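Local coordinates for protein alpha-1,2-Mannosidase (Trichoderma reesei, PDB 1HCU) that probably trims alpha-1,2-linked mannose residues from high-mannose N-glycans, as a calcium-dependent family 47 glycosyl hydrolase, at residues Y80-N85 and Q127-S132; D60-A65 and T76-V81; S132-A137 and T186-L191. All blocks are in the same frame, centred on the assembly; numbering follows the deposited sequence.

Interaction 1 (Y80-N85 and Q127-S132); sequences YVPQIN and QTLVNS. With NAG (2-acetamido-2-deoxy-beta-D-glucopyranose), chain F; NAG (2-acetamido-2-deoxy-beta-D-glucopyranose), chain G.
P82 meets S132 of helix 127-144 through the CG corner of its ring, and following its atoms outward traces most of the contact. CB comes only loosely near S132 OG, at 4.1 Å. One atom further out, CG does the real touching, sitting 3.4 Å from S132 OG and 3.8 Å from S132 CB. The serine hydroxyl lies beside its own backbone N (chi1 -72°), which turns it to the proline carbon. The same CG also meets the methyl L129 CD1 at 4.0 Å. The methyl V81 CG1 adds a looser touch on S132 O at 4.3 Å. No hydrogen bond joins the two segments, so this is a small van der Waals patch.

A sugar lies beside it: L129 CD1 also approaches N2 of one NAG (chain G) at 3.6 Å. Further along the 80-85 loop, N85 carries the other NAG (chain F) on its ND2. The 3-10 turn 81-83, which follows helix 71-80 in the chain, thus rests on the first turns of helix 127-144. Behind it V81 reaches L109 of helix 98-117, and L129 packs back on L78 and Q79 of helix 71-80.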
loop_
_atom_site.group_PDB
_atom_site.type_symbol
_atom_site.label_atom_id
_atom_site.label_comp_id
_atom_site.label_asym_id
_atom_site.label_seq_id
_atom_site.Cartn_x
_atom_site.Cartn_y
_atom_site.Cartn_z
ATOM N N TYR A 80 -10.480 4.440 22.405
ATOM C CA TYR A 80 -10.250 5.734 21.779
ATOM C C TYR A 80 -11.160 6.023 20.574
ATOM O O TYR A 80 -11.646 7.149 20.423
ATOM C CB TYR A 80 -8.779 5.831 21.362
ATOM C CG TYR A 80 -8.443 7.024 20.496
ATOM C CD1 TYR A 80 -7.969 6.848 19.196
ATOM C CD2 TYR A 80 -8.601 8.328 20.971
ATOM C CE1 TYR A 80 -7.657 7.938 18.390
ATOM C CE2 TYR A 80 -8.294 9.431 20.172
ATOM C CZ TYR A 80 -7.822 9.225 18.884
ATOM O OH TYR A 80 -7.499 10.303 18.087
ATOM N N VAL A 81 -11.391 5.017 19.729
ATOM C CA VAL A 81 -12.215 5.186 18.525
ATOM C C VAL A 81 -13.474 6.043 18.702
ATOM O O VAL A 81 -13.695 6.979 17.940
ATOM C CB VAL A 81 -12.631 3.814 17.912
ATOM C CG1 VAL A 81 -13.544 4.033 16.700
ATOM C CG2 VAL A 81 -11.389 3.039 17.484
ATOM N N PRO A 82 -14.320 5.730 19.703
ATOM C CA PRO A 82 -15.544 6.507 19.936
ATOM C C PRO A 82 -15.267 7.985 20.210
ATOM O O PRO A 82 -16.135 8.826 20.017
ATOM C CB PRO A 82 -16.166 5.822 21.154
ATOM C CG PRO A 82 -15.676 4.425 21.059
ATOM C CD PRO A 82 -14.240 4.599 20.646
ATOM N N GLN A 83 -14.060 8.296 20.672
ATOM C CA GLN A 83 -13.698 9.676 20.978
ATOM C C GLN A 83 -13.333 10.499 19.755
ATOM O O GLN A 83 -13.446 11.721 19.779
ATOM C CB GLN A 83 -12.528 9.716 21.961
ATOM C CG GLN A 83 -12.898 9.370 23.383
ATOM C CD GLN A 83 -11.680 9.050 24.227
ATOM O OE1 GLN A 83 -11.185 7.921 24.221
ATOM N NE2 GLN A 83 -11.176 10.053 24.949
ATOM N N ILE A 84 -12.884 9.850 18.686
ATOM C CA ILE A 84 -12.504 10.606 17.498
ATOM C C ILE A 84 -13.694 11.369 16.918
ATOM O O ILE A 84 -14.828 10.881 16.926
ATOM C CB ILE A 84 -11.925 9.695 16.388
ATOM C CG1 ILE A 84 -10.756 8.866 16.926
ATOM C CG2 ILE A 84 -11.449 10.560 15.229
ATOM C CD1 ILE A 84 -10.312 7.738 15.996
ATOM N N ASN A 85 -13.436 12.573 16.425
ATOM C CA ASN A 85 -14.493 13.375 15.824
ATOM C C ASN A 85 -14.260 13.467 14.316
ATOM O O ASN A 85 -13.578 14.376 13.835
ATOM C CB ASN A 85 -14.519 14.787 16.421
ATOM C CG ASN A 85 -15.810 15.517 16.105
ATOM O OD1 ASN A 85 -16.403 15.310 15.045
ATOM N ND2 ASN A 85 -16.248 16.375 17.022
ATOM N N GLN A 127 -18.715 -5.482 22.785
ATOM C CA GLN A 127 -19.350 -5.406 21.473
ATOM C C GLN A 127 -19.697 -3.979 21.060
ATOM O O GLN A 127 -19.737 -3.667 19.873
ATOM C CB GLN A 127 -20.622 -6.249 21.462
ATOM C CG GLN A 127 -20.356 -7.727 21.504
ATOM C CD GLN A 127 -19.819 -8.240 20.194
ATOM O OE1 GLN A 127 -18.846 -7.703 19.653
ATOM N NE2 GLN A 127 -20.452 -9.289 19.666
ATOM N N THR A 128 -19.958 -3.118 22.038
ATOM C CA THR A 128 -20.298 -1.731 21.747
ATOM C C THR A 128 -19.096 -1.015 21.143
ATOM O O THR A 128 -19.246 -0.150 20.283
ATOM C CB THR A 128 -20.746 -0.977 23.022
ATOM O OG1 THR A 128 -21.899 -1.617 23.578
ATOM C CG2 THR A 128 -21.090 0.473 22.699
ATOM N N LEU A 129 -17.902 -1.379 21.598
ATOM C CA LEU A 129 -16.675 -0.773 21.095
ATOM C C LEU A 129 -16.431 -1.242 19.674
ATOM O O LEU A 129 -16.037 -0.465 18.804
ATOM C CB LEU A 129 -15.494 -1.156 21.987
ATOM C CG LEU A 129 -14.869 -0.056 22.860
ATOM C CD1 LEU A 129 -15.880 1.033 23.198
ATOM C CD2 LEU A 129 -14.308 -0.693 24.119
ATOM N N VAL A 130 -16.668 -2.523 19.438
ATOM C CA VAL A 130 -16.493 -3.069 18.107
ATOM C C VAL A 130 -17.434 -2.338 17.145
ATOM O O VAL A 130 -17.017 -1.903 16.068
ATOM C CB VAL A 130 -16.803 -4.567 18.083
ATOM C CG1 VAL A 130 -16.778 -5.076 16.657
ATOM C CG2 VAL A 130 -15.794 -5.311 18.937
ATOM N N ASN A 131 -18.698 -2.196 17.542
ATOM C CA ASN A 131 -19.690 -1.510 16.709
ATOM C C ASN A 131 -19.279 -0.079 16.368
ATOM O O ASN A 131 -19.647 0.435 15.310
ATOM C CB ASN A 131 -21.060 -1.472 17.399
ATOM C CG ASN A 131 -21.730 -2.834 17.465
ATOM O OD1 ASN A 131 -21.183 -3.841 17.003
ATOM N ND2 ASN A 131 -22.930 -2.872 18.048
ATOM N N SER A 132 -18.539 0.568 17.266
ATOM C CA SER A 132 -18.094 1.940 17.026
ATOM C C SER A 132 -17.247 2.040 15.762
ATOM O O SER A 132 -17.354 3.011 15.009
ATOM C CB SER A 132 -17.280 2.470 18.215
ATOM O OG SER A 132 -18.108 2.726 19.335
HETATM C C1 NAG F . -17.383 17.230 16.730
HETATM C C2 NAG F . -18.270 17.386 17.969
HETATM C C3 NAG F . -19.459 18.289 17.633
HETATM C C4 NAG F . -18.993 19.618 17.033
HETATM C C5 NAG F . -18.050 19.356 15.851
HETATM C C6 NAG F . -17.453 20.636 15.319
HETATM C C7 NAG F . -18.399 15.574 19.553
HETATM C C8 NAG F . -18.792 14.132 19.814
HETATM N N2 NAG F . -18.758 16.086 18.382
HETATM O O3 NAG F . -20.223 18.528 18.804
HETATM O O4 NAG F . -20.122 20.364 16.585
HETATM O O5 NAG F . -16.951 18.516 16.264
HETATM O O6 NAG F . -16.456 21.125 16.201
HETATM O O7 NAG F . -17.772 16.212 20.403
HETATM C C1 NAG G . -17.492 -1.175 27.073
HETATM C C2 NAG G . -18.375 0.069 26.921
HETATM C C3 NAG G . -18.915 0.504 28.295
HETATM C C4 NAG G . -19.565 -0.664 29.025
HETATM C C5 NAG G . -18.613 -1.863 29.066
HETATM C C6 NAG G . -19.263 -3.084 29.678
HETATM C C7 NAG G . -18.138 2.308 26.046
HETATM C C8 NAG G . -17.839 3.470 26.981
HETATM N N2 NAG G . -17.582 1.136 26.340
HETATM O O3 NAG G . -19.869 1.545 28.131
HETATM O O4 NAG G . -19.891 -0.264 30.351
HETATM O O5 NAG G . -18.213 -2.224 27.729
HETATM O O6 NAG G . -18.527 -3.552 30.797
HETATM O O7 NAG G . -18.866 2.476 25.069
#

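Interaction 2 (D60-A65 and T76-V81); sequences DGLDTA and TILQYV
L62 and I77 carry this contact, lying alongside each other between helices 56-67 and 71-80, each tip pointing to the other's base. The isoleucine runs its long branch inward until the end methyl, I77 CD1, rests 3.8 Å from L62 CA, against the backbone of the facing helix. The leucine answers in kind: L62 CD1 lies 3.8 Å from I77 CB and nearly as close to I77 CG2, filling the angle between the two branches of the isoleucine. Its other methyl, L62 CD2, completes the patch at 4.1 Å from I77 CG2. L62 has CG anti to its backbone nitrogen (chi1 176°), and this throws both methyls across the gap. A fainter touch links the methyls L62 CD2 and L78 CD2 at 4.5 Å.

The next shell holds these groups in place. W27 of helix 13-33 packs on I77, A112 of helix 98-117 on L62, and L116 of that same helix on L78. On another side of helix 56-67, D63 makes a salt bridge with K459 and D60 hydrogen-bonds to H488 and S451, so polar anchors fix the helix that presents L62.

With an alanine in place of I77, CB would remain, but both L62 methyls are likely to lose the CG2 they lie against, and a gap to open over L62 CA where the end methyl now sits.

The two helices follow one another in the chain and form a helical hairpin, joined here by side-chain packing with no hydrogen bond between the segments. All three touching residues are buried, and the CA atoms of L62 and I77 come within 6.8 Å. The chemistry is therefore plain: close methyl contact and exclusion of water, with fit rather than polarity setting how the helices pair.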
loop_
_atom_site.group_PDB
_atom_site.type_symbol
_atom_site.label_atom_id
_atom_site.label_comp_id
_atom_site.label_asym_id
_atom_site.label_seq_id
_atom_site.Cartn_x
_atom_site.Cartn_y
_atom_site.Cartn_z
ATOM N N ASP A 60 -4.288 2.919 12.010
ATOM C CA ASP A 60 -3.517 2.133 11.062
ATOM C C ASP A 60 -2.882 0.887 11.699
ATOM O O ASP A 60 -2.742 -0.140 11.038
ATOM C CB ASP A 60 -2.437 3.020 10.439
ATOM C CG ASP A 60 -2.518 3.067 8.924
ATOM O OD1 ASP A 60 -3.576 2.684 8.375
ATOM O OD2 ASP A 60 -1.531 3.496 8.281
ATOM N N GLY A 61 -2.525 0.968 12.981
ATOM C CA GLY A 61 -1.907 -0.175 13.642
ATOM C C GLY A 61 -2.861 -1.122 14.359
ATOM O O GLY A 61 -2.488 -2.238 14.738
ATOM N N LEU A 62 -4.102 -0.685 14.531
ATOM C CA LEU A 62 -5.111 -1.475 15.221
ATOM C C LEU A 62 -5.225 -2.929 14.754
ATOM O O LEU A 62 -5.149 -3.847 15.566
ATOM C CB LEU A 62 -6.474 -0.786 15.096
ATOM C CG LEU A 62 -7.688 -1.505 15.683
ATOM C CD1 LEU A 62 -7.434 -1.843 17.137
ATOM C CD2 LEU A 62 -8.935 -0.612 15.541
ATOM N N ASP A 63 -5.411 -3.152 13.456
ATOM C CA ASP A 63 -5.550 -4.517 12.981
ATOM C C ASP A 63 -4.260 -5.322 13.083
ATOM O O ASP A 63 -4.294 -6.538 13.270
ATOM C CB ASP A 63 -6.102 -4.549 11.549
ATOM C CG ASP A 63 -5.174 -3.913 10.536
ATOM O OD1 ASP A 63 -5.521 -3.972 9.339
ATOM O OD2 ASP A 63 -4.116 -3.361 10.917
ATOM N N THR A 64 -3.119 -4.652 12.975
ATOM C CA THR A 64 -1.856 -5.356 13.095
ATOM C C THR A 64 -1.787 -5.893 14.524
ATOM O O THR A 64 -1.383 -7.034 14.750
ATOM C CB THR A 64 -0.657 -4.424 12.819
ATOM O OG1 THR A 64 -0.736 -3.933 11.472
ATOM C CG2 THR A 64 0.656 -5.174 12.997
ATOM N N ALA A 65 -2.216 -5.072 15.484
ATOM C CA ALA A 65 -2.217 -5.455 16.897
ATOM C C ALA A 65 -3.160 -6.628 17.130
ATOM O O ALA A 65 -2.924 -7.459 18.003
ATOM C CB ALA A 65 -2.643 -4.269 17.761
ATOM N N THR A 76 -6.848 -0.493 24.191
ATOM C CA THR A 76 -6.518 0.927 24.291
ATOM C C THR A 76 -7.078 1.718 23.109
ATOM O O THR A 76 -7.667 2.785 23.287
ATOM C CB THR A 76 -4.984 1.146 24.349
ATOM O OG1 THR A 76 -4.431 0.402 25.441
ATOM C CG2 THR A 76 -4.657 2.619 24.541
ATOM N N ILE A 77 -6.894 1.184 21.904
ATOM C CA ILE A 77 -7.358 1.836 20.682
ATOM C C ILE A 77 -8.878 1.811 20.583
ATOM O O ILE A 77 -9.501 2.820 20.256
ATOM C CB ILE A 77 -6.728 1.163 19.424
ATOM C CG1 ILE A 77 -5.199 1.154 19.561
ATOM C CG2 ILE A 77 -7.102 1.942 18.163
ATOM C CD1 ILE A 77 -4.469 0.410 18.457
ATOM N N LEU A 78 -9.476 0.664 20.879
ATOM C CA LEU A 78 -10.925 0.542 20.834
ATOM C C LEU A 78 -11.598 1.572 21.751
ATOM O O LEU A 78 -12.641 2.124 21.408
ATOM C CB LEU A 78 -11.349 -0.882 21.220
ATOM C CG LEU A 78 -11.027 -1.998 20.217
ATOM C CD1 LEU A 78 -11.494 -3.321 20.773
ATOM C CD2 LEU A 78 -11.715 -1.734 18.890
ATOM N N GLN A 79 -10.999 1.846 22.906
ATOM C CA GLN A 79 -11.565 2.822 23.838
ATOM C C GLN A 79 -11.472 4.233 23.263
ATOM O O GLN A 79 -12.279 5.109 23.586
ATOM C CB GLN A 79 -10.818 2.769 25.172
ATOM C CG GLN A 79 -10.952 1.454 25.903
ATOM C CD GLN A 79 -12.165 1.414 26.799
ATOM O OE1 GLN A 79 -13.297 1.608 26.350
ATOM N NE2 GLN A 79 -11.936 1.167 28.082
ATOM N N TYR A 80 -10.480 4.440 22.405
ATOM C CA TYR A 80 -10.250 5.734 21.779
ATOM C C TYR A 80 -11.160 6.023 20.574
ATOM O O TYR A 80 -11.646 7.149 20.423
ATOM C CB TYR A 80 -8.779 5.831 21.362
ATOM C CG TYR A 80 -8.443 7.024 20.496
ATOM C CD1 TYR A 80 -7.969 6.848 19.196
ATOM C CD2 TYR A 80 -8.601 8.328 20.971
ATOM C CE1 TYR A 80 -7.657 7.938 18.390
ATOM C CE2 TYR A 80 -8.294 9.431 20.172
ATOM C CZ TYR A 80 -7.822 9.225 18.884
ATOM O OH TYR A 80 -7.499 10.303 18.087
ATOM N N VAL A 81 -11.391 5.017 19.729
ATOM C CA VAL A 81 -12.215 5.186 18.525
ATOM C C VAL A 81 -13.474 6.043 18.702
ATOM O O VAL A 81 -13.695 6.979 17.940
ATOM C CB VAL A 81 -12.631 3.814 17.912
ATOM C CG1 VAL A 81 -13.544 4.033 16.700
ATOM C CG2 VAL A 81 -11.389 3.039 17.484
#

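Interaction 3 (S132-A137 and T186-L191); sequences SLLRQA and TRLSDL
L134 reaches from helix 127-144 to both L188 and L191 on helix 182-192, and the contact grades from a buried end to a more open one. The segment axes come no nearer than 11.2 Å and their directions make an angle of 120°, so the gap is bridged mostly by leucine side chains.

The buried part centres on L188. Its methyl CD1 takes L134 CD1 at 3.9 Å and also lies 4.3 Å from A137 CB, so one leucine tip is shared by two residues one turn apart. L188 has CG anti to the backbone nitrogen (chi1 -173°), which brings that tip forward. Both L188 and A137 are buried: L106 and L110 of helix 98-117 lie behind the alanine, and Y197 of helix 196-209 lies against L188.

Toward L191 the distances stay much alike but the burial falls off, L134 and L191 both being partly exposed. Here L134 CD1 meets L191 CB at 4.1 Å, while the second methyl, L134 CD2, stands 4.1 Å from the carbonyl oxygen L191 O. L191 sends its tip elsewhere: L191 CD1 lies 3.5 Å above the plane of the R187 guanidinium, offset toward its rim.

Nothing polar bonds across this interface, which rests on van der Waals contact between aliphatic groups. R187 and D190 find their partners outside it, R187 in D114 and Y257, D190 in R493 and Y257, so that these charges are probably kept off the leucine patch.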
loop_
_atom_site.group_PDB
_atom_site.type_symbol
_atom_site.label_atom_id
_atom_site.label_comp_id
_atom_site.label_asym_id
_atom_site.label_seq_id
_atom_site.Cartn_x
_atom_site.Cartn_y
_atom_site.Cartn_z
ATOM N N SER A 132 -18.539 0.568 17.266
ATOM C CA SER A 132 -18.094 1.940 17.026
ATOM C C SER A 132 -17.247 2.040 15.762
ATOM O O SER A 132 -17.354 3.011 15.009
ATOM C CB SER A 132 -17.280 2.470 18.215
ATOM O OG SER A 132 -18.108 2.726 19.335
ATOM N N LEU A 133 -16.404 1.035 15.538
ATOM C CA LEU A 133 -15.540 1.020 14.364
ATOM C C LEU A 133 -16.383 1.264 13.116
ATOM O O LEU A 133 -16.104 2.176 12.340
ATOM C CB LEU A 133 -14.806 -0.327 14.248
ATOM C CG LEU A 133 -13.893 -0.751 15.407
ATOM C CD1 LEU A 133 -13.452 -2.198 15.232
ATOM C CD2 LEU A 133 -12.682 0.170 15.470
ATOM N N LEU A 134 -17.425 0.459 12.933
ATOM C CA LEU A 134 -18.291 0.605 11.772
ATOM C C LEU A 134 -19.052 1.927 11.790
ATOM O O LEU A 134 -19.160 2.598 10.762
ATOM C CB LEU A 134 -19.277 -0.570 11.678
ATOM C CG LEU A 134 -20.322 -0.531 10.558
ATOM C CD1 LEU A 134 -19.648 -0.301 9.215
ATOM C CD2 LEU A 134 -21.089 -1.841 10.540
ATOM N N ARG A 135 -19.571 2.317 12.951
ATOM C CA ARG A 135 -20.303 3.577 13.040
ATOM C C ARG A 135 -19.403 4.737 12.659
ATOM O O ARG A 135 -19.791 5.603 11.874
ATOM C CB ARG A 135 -20.849 3.803 14.454
ATOM C CG ARG A 135 -22.005 2.901 14.822
ATOM N N GLN A 136 -18.192 4.754 13.210
ATOM C CA GLN A 136 -17.261 5.837 12.907
ATOM C C GLN A 136 -16.851 5.844 11.433
ATOM O O GLN A 136 -16.637 6.909 10.857
ATOM C CB GLN A 136 -16.028 5.743 13.815
ATOM C CG GLN A 136 -16.262 6.243 15.247
ATOM C CD GLN A 136 -16.223 7.766 15.367
ATOM O OE1 GLN A 136 -15.442 8.313 16.143
ATOM N NE2 GLN A 136 -17.064 8.449 14.609
ATOM N N ALA A 137 -16.762 4.663 10.822
ATOM C CA ALA A 137 -16.384 4.562 9.410
ATOM C C ALA A 137 -17.463 5.209 8.542
ATOM O O ALA A 137 -17.167 5.961 7.616
ATOM C CB ALA A 137 -16.204 3.103 9.015
ATOM N N THR A 186 -17.198 -0.069 -1.232
ATOM C CA THR A 186 -18.114 -1.157 -1.553
ATOM C C THR A 186 -18.276 -1.998 -0.291
ATOM O O THR A 186 -19.369 -2.461 0.026
ATOM C CB THR A 186 -17.580 -2.051 -2.704
ATOM O OG1 THR A 186 -17.617 -1.319 -3.937
ATOM C CG2 THR A 186 -18.435 -3.305 -2.849
ATOM N N ARG A 187 -17.178 -2.164 0.443
ATOM C CA ARG A 187 -17.188 -2.929 1.688
ATOM C C ARG A 187 -18.129 -2.249 2.680
ATOM O O ARG A 187 -18.890 -2.909 3.379
ATOM C CB ARG A 187 -15.768 -3.009 2.277
ATOM C CG ARG A 187 -15.640 -3.931 3.485
ATOM C CD ARG A 187 -16.135 -5.325 3.135
ATOM N NE ARG A 187 -16.283 -6.200 4.296
ATOM C CZ ARG A 187 -17.214 -7.149 4.397
ATOM N NH1 ARG A 187 -18.081 -7.332 3.405
ATOM N NH2 ARG A 187 -17.274 -7.924 5.478
ATOM N N LEU A 188 -18.078 -0.922 2.728
ATOM C CA LEU A 188 -18.933 -0.166 3.642
ATOM C C LEU A 188 -20.426 -0.375 3.305
ATOM O O LEU A 188 -21.236 -0.607 4.201
ATOM C CB LEU A 188 -18.566 1.330 3.589
ATOM C CG LEU A 188 -19.258 2.259 4.598
ATOM C CD1 LEU A 188 -18.922 1.820 6.008
ATOM C CD2 LEU A 188 -18.827 3.691 4.373
ATOM N N SER A 189 -20.786 -0.296 2.021
ATOM C CA SER A 189 -22.177 -0.499 1.611
ATOM C C SER A 189 -22.658 -1.882 2.022
ATOM O O SER A 189 -23.780 -2.045 2.490
ATOM C CB SER A 189 -22.341 -0.374 0.092
ATOM O OG SER A 189 -22.139 0.951 -0.349
ATOM N N ASP A 190 -21.807 -2.881 1.833
ATOM C CA ASP A 190 -22.182 -4.240 2.185
ATOM C C ASP A 190 -22.371 -4.397 3.691
ATOM O O ASP A 190 -23.242 -5.138 4.140
ATOM C CB ASP A 190 -21.124 -5.227 1.685
ATOM C CG ASP A 190 -21.216 -5.477 0.190
ATOM O OD1 ASP A 190 -20.368 -6.233 -0.330
ATOM O OD2 ASP A 190 -22.134 -4.928 -0.460
ATOM N N LEU A 191 -21.558 -3.690 4.467
ATOM C CA LEU A 191 -21.627 -3.761 5.924
ATOM C C LEU A 191 -22.777 -2.947 6.510
ATOM O O LEU A 191 -23.361 -3.342 7.517
ATOM C CB LEU A 191 -20.304 -3.284 6.518
ATOM C CG LEU A 191 -19.440 -4.305 7.264
ATOM C CD1 LEU A 191 -19.686 -5.711 6.755
ATOM C CD2 LEU A 191 -17.972 -3.909 7.112
#

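From the N terminus, interaction 2 comes first: it closes the short connection between helix 56-67 and helix 71-80, with ten residues, most of them helical, between its segments. Interaction 1 takes over at the shared Y80 and V81 and spans 41 residues, helix 98-117 among them, to reach helix 127-144. Interaction 3 starts at S132, where interaction 1 ends, and closes a 48-residue span on helix 182-192. All run in series, none nested. L133 CD2, on the helix of interactions 1 and 3, packs on L62, L78 and V81, tying it to interaction 2. Together they chain helices 56-67, 71-80, 127-144 and 182-192 along one flank of the helical barrel expected of this family.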